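Local coordinates for BH2602 protein (Bacillus halodurans, PDB 3NWZ), which binds coenzyme A and probably hydrolyses acyl-CoA thioesters, as a member of the hotdog-fold thioesterases, at residues Y117-S131 with V142-A155. Numbering follows the deposited sequence.
Sequences YVKPGMGTYLRAVAS and VEGKVYTDQGETVA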
loop_
_atom_site.group_PDB
_atom_site.type_symbol
_atom_site.label_atom_id
_atom_site.label_comp_id
_atom_site.label_asym_id
_atom_site.label_seq_id
_atom_site.Cartn_x
_atom_site.Cartn_y
_atom_site.Cartn_z
ATOM N N TYR A 117 1.677 -4.939 -8.707
ATOM C CA TYR A 117 2.000 -5.200 -10.095
ATOM C C TYR A 117 1.624 -6.627 -10.401
ATOM O O TYR A 117 1.940 -7.533 -9.643
ATOM C CB TYR A 117 3.481 -4.955 -10.334
ATOM C CG TYR A 117 3.810 -3.490 -10.285
ATOM C CD1 TYR A 117 3.644 -2.681 -11.411
ATOM C CD2 TYR A 117 4.225 -2.897 -9.094
ATOM C CE1 TYR A 117 3.877 -1.299 -11.352
ATOM C CE2 TYR A 117 4.459 -1.529 -9.025
ATOM C CZ TYR A 117 4.281 -0.737 -10.155
ATOM O OH TYR A 117 4.492 0.613 -10.064
ATOM N N VAL A 118 0.962 -6.819 -11.533
ATOM C CA VAL A 118 0.472 -8.130 -11.906
ATOM C C VAL A 118 1.100 -8.669 -13.177
ATOM O O VAL A 118 1.765 -9.702 -13.154
ATOM C CB VAL A 118 -1.064 -8.062 -12.057
ATOM C CG1 VAL A 118 -1.592 -9.339 -12.670
ATOM C CG2 VAL A 118 -1.694 -7.783 -10.697
ATOM N N LYS A 119 0.873 -7.971 -14.284
ATOM C CA LYS A 119 1.408 -8.373 -15.573
ATOM C C LYS A 119 2.165 -7.218 -16.214
ATOM O O LYS A 119 1.839 -6.046 -15.995
ATOM C CB LYS A 119 0.281 -8.829 -16.510
ATOM C CG LYS A 119 -0.262 -10.222 -16.217
ATOM C CD LYS A 119 -1.332 -10.648 -17.221
ATOM C CE LYS A 119 -2.598 -9.818 -17.071
ATOM N NZ LYS A 119 -3.234 -10.018 -15.740
ATOM N N PRO A 120 3.191 -7.535 -17.016
ATOM C CA PRO A 120 4.006 -6.534 -17.702
ATOM C C PRO A 120 3.134 -5.651 -18.570
ATOM O O PRO A 120 2.353 -6.164 -19.377
ATOM C CB PRO A 120 4.942 -7.378 -18.559
ATOM C CG PRO A 120 5.074 -8.646 -17.760
ATOM C CD PRO A 120 3.655 -8.895 -17.339
ATOM N N GLY A 121 3.245 -4.335 -18.410
ATOM C CA GLY A 121 2.462 -3.462 -19.254
ATOM C C GLY A 121 3.006 -3.578 -20.671
ATOM O O GLY A 121 4.167 -3.255 -20.908
HETATM N N MSE A 122 2.202 -4.061 -21.613
HETATM C CA MSE A 122 2.663 -4.187 -22.995
HETATM C C MSE A 122 1.505 -4.118 -23.983
HETATM O O MSE A 122 0.349 -4.359 -23.637
HETATM C CB MSE A 122 3.430 -5.492 -23.187
HETATM C CG MSE A 122 4.524 -5.723 -22.150
HETATM SE SE MSE A 122 5.648 -7.246 -22.514
HETATM C CE MSE A 122 7.240 -6.628 -21.617
ATOM N N GLY A 123 1.829 -3.791 -25.228
ATOM C CA GLY A 123 0.808 -3.662 -26.242
ATOM C C GLY A 123 0.937 -2.270 -26.817
ATOM O O GLY A 123 2.028 -1.697 -26.784
ATOM N N THR A 124 -0.159 -1.704 -27.310
ATOM C CA THR A 124 -0.119 -0.377 -27.897
ATOM C C THR A 124 -0.529 0.770 -26.975
ATOM O O THR A 124 -0.267 1.927 -27.281
ATOM C CB THR A 124 -0.991 -0.319 -29.147
ATOM O OG1 THR A 124 -2.345 -0.660 -28.805
ATOM C CG2 THR A 124 -0.453 -1.278 -30.193
ATOM N N TYR A 125 -1.187 0.462 -25.863
ATOM C CA TYR A 125 -1.578 1.512 -24.923
ATOM C C TYR A 125 -2.060 0.932 -23.599
ATOM O O TYR A 125 -2.444 -0.228 -23.533
ATOM C CB TYR A 125 -2.688 2.380 -25.513
ATOM C CG TYR A 125 -4.004 1.665 -25.625
ATOM C CD1 TYR A 125 -4.377 1.036 -26.808
ATOM C CD2 TYR A 125 -4.843 1.553 -24.523
ATOM C CE1 TYR A 125 -5.558 0.307 -26.893
ATOM C CE2 TYR A 125 -6.027 0.824 -24.593
ATOM C CZ TYR A 125 -6.376 0.204 -25.782
ATOM O OH TYR A 125 -7.537 -0.520 -25.852
ATOM N N LEU A 126 -2.030 1.741 -22.545
ATOM C CA LEU A 126 -2.499 1.294 -21.238
ATOM C C LEU A 126 -3.827 1.969 -20.922
ATOM O O LEU A 126 -4.127 3.048 -21.441
ATOM C CB LEU A 126 -1.466 1.594 -20.154
ATOM C CG LEU A 126 -0.193 0.767 -20.348
ATOM C CD1 LEU A 126 0.570 0.639 -19.034
ATOM C CD2 LEU A 126 -0.580 -0.628 -20.850
ATOM N N ARG A 127 -4.640 1.331 -20.093
ATOM C CA ARG A 127 -5.931 1.922 -19.787
ATOM C C ARG A 127 -6.184 1.843 -18.301
ATOM O O ARG A 127 -6.544 0.788 -17.801
ATOM C CB ARG A 127 -7.047 1.182 -20.558
ATOM C CG ARG A 127 -8.260 2.046 -20.844
ATOM C CD ARG A 127 -9.408 1.217 -21.430
ATOM N NE ARG A 127 -10.134 0.451 -20.417
ATOM C CZ ARG A 127 -10.370 -0.856 -20.494
ATOM N NH1 ARG A 127 -9.931 -1.549 -21.535
ATOM N NH2 ARG A 127 -11.043 -1.471 -19.529
ATOM N N ALA A 128 -5.982 2.936 -17.581
ATOM C CA ALA A 128 -6.229 2.896 -16.152
ATOM C C ALA A 128 -7.687 3.292 -15.852
ATOM O O ALA A 128 -8.212 4.256 -16.410
ATOM C CB ALA A 128 -5.232 3.830 -15.402
ATOM N N VAL A 129 -8.337 2.546 -14.963
ATOM C CA VAL A 129 -9.734 2.849 -14.598
ATOM C C VAL A 129 -9.893 2.992 -13.100
ATOM O O VAL A 129 -9.591 2.063 -12.353
ATOM C CB VAL A 129 -10.716 1.738 -15.089
ATOM C CG1 VAL A 129 -12.183 2.177 -14.820
ATOM C CG2 VAL A 129 -10.466 1.458 -16.558
ATOM N N ALA A 130 -10.396 4.144 -12.674
ATOM C CA ALA A 130 -10.563 4.431 -11.256
ATOM C C ALA A 130 -12.021 4.622 -10.828
ATOM O O ALA A 130 -12.847 5.090 -11.614
ATOM C CB ALA A 130 -9.730 5.713 -10.895
ATOM N N SER A 131 -12.311 4.275 -9.570
ATOM C CA SER A 131 -13.649 4.439 -8.977
ATOM C C SER A 131 -13.585 4.826 -7.482
ATOM O O SER A 131 -12.767 4.322 -6.722
ATOM C CB SER A 131 -14.507 3.162 -9.146
ATOM O OG SER A 131 -14.097 2.101 -8.306
ATOM N N VAL A 142 -10.119 6.116 -3.148
ATOM C CA VAL A 142 -10.459 5.703 -4.495
ATOM C C VAL A 142 -9.690 4.426 -4.808
ATOM O O VAL A 142 -8.760 4.075 -4.095
ATOM C CB VAL A 142 -10.091 6.811 -5.524
ATOM C CG1 VAL A 142 -8.648 7.255 -5.318
ATOM C CG2 VAL A 142 -10.272 6.295 -6.956
ATOM N N GLU A 143 -10.089 3.732 -5.872
ATOM C CA GLU A 143 -9.450 2.485 -6.261
ATOM C C GLU A 143 -9.362 2.427 -7.772
ATOM O O GLU A 143 -10.187 3.018 -8.459
ATOM C CB GLU A 143 -10.277 1.299 -5.762
ATOM C CG GLU A 143 -11.509 0.994 -6.638
ATOM C CD GLU A 143 -12.365 -0.121 -6.076
ATOM O OE1 GLU A 143 -11.860 -1.260 -5.937
ATOM O OE2 GLU A 143 -13.547 0.148 -5.771
ATOM N N GLY A 144 -8.379 1.704 -8.295
ATOM C CA GLY A 144 -8.250 1.614 -9.742
ATOM C C GLY A 144 -7.485 0.417 -10.293
ATOM O O GLY A 144 -6.853 -0.328 -9.560
ATOM N N LYS A 145 -7.551 0.238 -11.604
ATOM C CA LYS A 145 -6.871 -0.849 -12.284
ATOM C C LYS A 145 -6.302 -0.354 -13.599
ATOM O O LYS A 145 -6.818 0.594 -14.208
ATOM C CB LYS A 145 -7.829 -2.008 -12.563
ATOM C CG LYS A 145 -8.032 -2.924 -11.379
ATOM C CD LYS A 145 -8.962 -4.078 -11.727
ATOM C CE LYS A 145 -9.121 -5.024 -10.548
ATOM N NZ LYS A 145 -9.694 -4.313 -9.365
ATOM N N VAL A 146 -5.218 -0.993 -14.020
ATOM C CA VAL A 146 -4.568 -0.657 -15.270
ATOM C C VAL A 146 -4.681 -1.899 -16.165
ATOM O O VAL A 146 -4.392 -3.008 -15.729
ATOM C CB VAL A 146 -3.071 -0.285 -15.044
ATOM C CG1 VAL A 146 -2.425 0.078 -16.354
ATOM C CG2 VAL A 146 -2.960 0.877 -14.076
ATOM N N TYR A 147 -5.102 -1.693 -17.413
ATOM C CA TYR A 147 -5.281 -2.779 -18.385
ATOM C C TYR A 147 -4.484 -2.613 -19.679
ATOM O O TYR A 147 -4.203 -1.492 -20.120
ATOM C CB TYR A 147 -6.769 -2.900 -18.759
ATOM C CG TYR A 147 -7.698 -3.119 -17.585
ATOM C CD1 TYR A 147 -8.633 -2.159 -17.223
ATOM C CD2 TYR A 147 -7.648 -4.292 -16.853
ATOM C CE1 TYR A 147 -9.499 -2.370 -16.153
ATOM C CE2 TYR A 147 -8.502 -4.510 -15.788
ATOM C CZ TYR A 147 -9.426 -3.551 -15.441
ATOM O OH TYR A 147 -10.276 -3.789 -14.382
ATOM N N THR A 148 -4.134 -3.732 -20.301
ATOM C CA THR A 148 -3.401 -3.686 -21.568
ATOM C C THR A 148 -4.487 -3.512 -22.604
ATOM O O THR A 148 -5.668 -3.453 -22.242
ATOM C CB THR A 148 -2.694 -4.999 -21.851
ATOM O OG1 THR A 148 -3.659 -6.059 -21.875
ATOM C CG2 THR A 148 -1.662 -5.276 -20.800
ATOM N N ASP A 149 -4.124 -3.442 -23.881
ATOM C CA ASP A 149 -5.156 -3.303 -24.917
ATOM C C ASP A 149 -5.880 -4.630 -25.175
ATOM O O ASP A 149 -6.654 -4.753 -26.126
ATOM C CB ASP A 149 -4.567 -2.782 -26.231
ATOM C CG ASP A 149 -3.264 -3.444 -26.587
ATOM O OD1 ASP A 149 -2.995 -4.562 -26.103
ATOM O OD2 ASP A 149 -2.506 -2.842 -27.366
ATOM N N GLN A 150 -5.623 -5.621 -24.325
ATOM C CA GLN A 150 -6.265 -6.920 -24.452
ATOM C C GLN A 150 -7.297 -7.072 -23.348
ATOM O O GLN A 150 -8.244 -7.836 -23.474
ATOM C CB GLN A 150 -5.231 -8.042 -24.342
ATOM C CG GLN A 150 -4.219 -8.040 -25.470
ATOM C CD GLN A 150 -4.881 -8.081 -26.837
ATOM O OE1 GLN A 150 -5.359 -9.123 -27.276
ATOM N NE2 GLN A 150 -4.926 -6.937 -27.507
ATOM N N GLY A 151 -7.118 -6.323 -22.267
ATOM C CA GLY A 151 -8.042 -6.420 -21.158
ATOM C C GLY A 151 -7.316 -7.081 -20.008
ATOM O O GLY A 151 -7.882 -7.267 -18.927
ATOM N N GLU A 152 -6.057 -7.452 -20.244
ATOM C CA GLU A 152 -5.245 -8.074 -19.201
ATOM C C GLU A 152 -4.935 -7.023 -18.155
ATOM O O GLU A 152 -4.688 -5.874 -18.496
ATOM C CB GLU A 152 -3.949 -8.609 -19.789
ATOM C CG GLU A 152 -4.104 -9.930 -20.520
ATOM C CD GLU A 152 -3.414 -9.925 -21.871
ATOM O OE1 GLU A 152 -3.371 -10.996 -22.514
ATOM O OE2 GLU A 152 -2.920 -8.850 -22.291
ATOM N N THR A 153 -4.953 -7.410 -16.885
ATOM C CA THR A 153 -4.683 -6.469 -15.799
ATOM C C THR A 153 -3.183 -6.292 -15.526
ATOM O O THR A 153 -2.532 -7.179 -14.971
ATOM C CB THR A 153 -5.382 -6.905 -14.472
ATOM O OG1 THR A 153 -6.813 -6.861 -14.627
ATOM C CG2 THR A 153 -4.973 -5.975 -13.324
ATOM N N VAL A 154 -2.648 -5.140 -15.925
ATOM C CA VAL A 154 -1.246 -4.813 -15.718
ATOM C C VAL A 154 -0.997 -4.558 -14.239
ATOM O O VAL A 154 0.004 -5.010 -13.678
ATOM C CB VAL A 154 -0.850 -3.548 -16.510
ATOM C CG1 VAL A 154 0.594 -3.133 -16.182
ATOM C CG2 VAL A 154 -1.022 -3.802 -17.992
ATOM N N ALA A 155 -1.910 -3.837 -13.603
ATOM C CA ALA A 155 -1.753 -3.557 -12.186
ATOM C C ALA A 155 -3.041 -3.148 -11.515
ATOM O O ALA A 155 -3.989 -2.700 -12.152
ATOM C CB ALA A 155 -0.712 -2.480 -11.981
#
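Asp149 OD2 accepts two hydrogen bonds from Thr124. The backbone N of Thr124 lies 2.6 Å from Asp149 OD2 and approaches from above the carboxylate plane. Thr124 OG1 meets the anti lone pair of the same oxygen. This grip joins the 148-151 type I turn to the loop before strand 125-131 in the antiparallel sheet of a hotdog fold. Tyr125 leans on the turn too: its CE1 is 3.3 Å from Asp149 CB, with ring and carboxylate planes nearly perpendicular. With an alanine at Asp149, the N-H and hydroxyl of Thr124 would probably lose this shared acceptor, and the turn its tie to the loop.

Strands 125-131 and 142-147 pair as a hairpin, with two backbone hydrogen bonds each at Arg127-Tyr147, Val129-Lys145 and Ser131-Glu143. The Ala128 and Val146 side chains lie on the sheet face packed against helix 83-100. On the other face, Arg127 bends at chi3 (78°), and its NH2 comes 3.4 Å from Tyr147 CD1. Val129 CG2 meets the edge of that ring.

Val154 and Ala155 form a classic bulge opposite Val146. Val154 O accepts from Val118 N and Lys119 N, both on one face of its carbonyl plane. The bent Lys119 chain brings NZ to Thr153 O at 3.0 Å.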